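PDB 4EWF: beta-lactamase from Sphaerobacter thermophilus, which probably hydrolyses the amide bond of beta-lactams to give substituted beta-amino acids, as a member of the class A beta-lactamase family. Local coordinates for residues Tyr107-Ile112 and Thr116-Leu121. Sequence-based numbering, arbitrary orientation.
Sequences YLTISI and TATNLL
Thr109 and Thr118 turn the same way about their first torsions. In Thr109 (chi1 -70°) the hydroxyl lies opposite the carbonyl carbon and the methyl lies opposite the backbone N. This sets OG1 against helix 115-125 and sends CG2 to the hydroxyl of Thr118. The two side chains cross at about a right angle, with Thr109 CG2 3.4 Å from Thr118 OG1. No hydrogen bond joins the segments. Thr109 OG1 is 3.3 Å from Thr118 N, but the angle is poor. Each hydroxyl is instead bonded to a carbonyl four residues back in the chain, Thr109 OG1 to Leu105 O and Thr118 OG1 to Asp114 O. With these bonds made, the buried threonines can meet the other helix largely through van der Waals contact. Leu121 and Thr109 reach toward each other tip to tip, and Leu121 CD1 lies 3.4 Å from Thr109 OG1. The methyl of Ala117 meets both Thr109 and Leu108, 3.4 Å from Thr109 OG1. Leu108 adds a looser apolar contact, its CB 4.1 Å from Ala117 CB. The small residues Thr109, Ala117 and Thr118 line the interface, where the axes of segments 107-111 and 116-121 come within 8.3 Å, at a crossing angle of -125°. Behind it, Ser111 OG bonds to Tyr107 O, which also accepts the backbone N-H of Ser111. Lys55 of helix 55-67 touches both Thr109 and Thr118. The contact packs together two consecutive helices of the all-helical part of the class A fold, which a short turn links. That turn carries Ser113, probably the serine of the SxN motif, while Ser52 and Lys55 are consistent with the SxxK motif of a serine beta-lactamase active site.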
# COMPACT_ATOMS: atom_id res chain seq x y z
N TYR A 107 -8.86 6.12 8.55
CA TYR A 107 -8.93 7.01 7.39
C TYR A 107 -7.67 7.87 7.21
O TYR A 107 -7.12 7.94 6.11
CB TYR A 107 -10.18 7.91 7.42
CG TYR A 107 -10.07 8.98 6.37
CD1 TYR A 107 -10.29 8.68 5.03
CD2 TYR A 107 -9.70 10.27 6.70
CE1 TYR A 107 -10.15 9.63 4.05
CE2 TYR A 107 -9.56 11.24 5.73
CZ TYR A 107 -9.78 10.91 4.41
OH TYR A 107 -9.64 11.86 3.44
N LEU A 108 -7.22 8.52 8.28
CA LEU A 108 -6.00 9.32 8.23
C LEU A 108 -4.76 8.48 7.92
O LEU A 108 -3.88 8.89 7.16
CB LEU A 108 -5.81 10.10 9.54
CG LEU A 108 -6.90 11.13 9.83
CD1 LEU A 108 -6.74 11.67 11.23
CD2 LEU A 108 -6.87 12.26 8.81
N THR A 109 -4.71 7.29 8.50
CA THR A 109 -3.63 6.35 8.24
C THR A 109 -3.49 6.02 6.73
O THR A 109 -2.39 6.06 6.17
CB THR A 109 -3.81 5.06 9.07
OG1 THR A 109 -3.59 5.35 10.46
CG2 THR A 109 -2.82 3.97 8.64
N ILE A 110 -4.61 5.72 6.09
CA ILE A 110 -4.63 5.27 4.70
C ILE A 110 -4.59 6.42 3.68
O ILE A 110 -3.80 6.39 2.74
CB ILE A 110 -5.87 4.37 4.43
CG1 ILE A 110 -5.81 3.12 5.31
CG2 ILE A 110 -5.95 3.98 2.97
CD1 ILE A 110 -4.52 2.27 5.12
N SER A 111 -5.43 7.43 3.87
CA SER A 111 -5.60 8.49 2.87
C SER A 111 -4.36 9.36 2.69
O SER A 111 -3.98 9.69 1.56
CB SER A 111 -6.81 9.38 3.21
OG SER A 111 -6.58 10.09 4.41
N ILE A 112 -3.75 9.75 3.80
CA ILE A 112 -2.60 10.65 3.75
C ILE A 112 -1.40 10.12 4.52
O ILE A 112 -0.42 10.85 4.74
CB ILE A 112 -2.96 12.06 4.29
CG1 ILE A 112 -3.24 12.01 5.80
CG2 ILE A 112 -4.16 12.63 3.57
CD1 ILE A 112 -3.13 13.38 6.47
N THR A 116 1.06 9.64 13.14
CA THR A 116 0.48 9.64 14.49
C THR A 116 -0.70 8.65 14.57
O THR A 116 -0.77 7.82 15.48
CB THR A 116 -0.00 11.04 14.90
OG1 THR A 116 1.12 11.95 14.95
CG2 THR A 116 -0.65 10.99 16.27
N ALA A 117 -1.61 8.75 13.62
CA ALA A 117 -2.77 7.85 13.57
C ALA A 117 -2.31 6.40 13.49
O ALA A 117 -2.88 5.51 14.14
CB ALA A 117 -3.63 8.18 12.37
N THR A 118 -1.27 6.17 12.70
CA THR A 118 -0.70 4.83 12.53
C THR A 118 -0.20 4.28 13.85
O THR A 118 -0.55 3.15 14.23
CB THR A 118 0.45 4.84 11.51
OG1 THR A 118 -0.05 5.24 10.23
CG2 THR A 118 1.06 3.44 11.38
N ASN A 119 0.63 5.06 14.55
CA ASN A 119 1.17 4.63 15.84
C ASN A 119 0.12 4.44 16.93
O ASN A 119 0.29 3.60 17.82
CB ASN A 119 2.29 5.57 16.31
CG ASN A 119 3.51 5.52 15.39
OD1 ASN A 119 3.61 4.66 14.52
ND2 ASN A 119 4.45 6.45 15.58
N LEU A 120 -0.96 5.20 16.86
CA LEU A 120 -2.10 5.01 17.75
C LEU A 120 -2.80 3.66 17.50
O LEU A 120 -3.16 2.96 18.45
CB LEU A 120 -3.09 6.17 17.61
CG LEU A 120 -2.66 7.51 18.26
CD1 LEU A 120 -3.62 8.63 17.85
CD2 LEU A 120 -2.60 7.39 19.79
N LEU A 121 -2.99 3.30 16.23
CA LEU A 121 -3.56 2.01 15.85
C LEU A 121 -2.63 0.84 16.25
O LEU A 121 -3.09 -0.22 16.66
CB LEU A 121 -3.84 1.96 14.35
CG LEU A 121 -4.89 2.95 13.83
CD1 LEU A 121 -5.00 2.86 12.31
CD2 LEU A 121 -6.23 2.67 14.47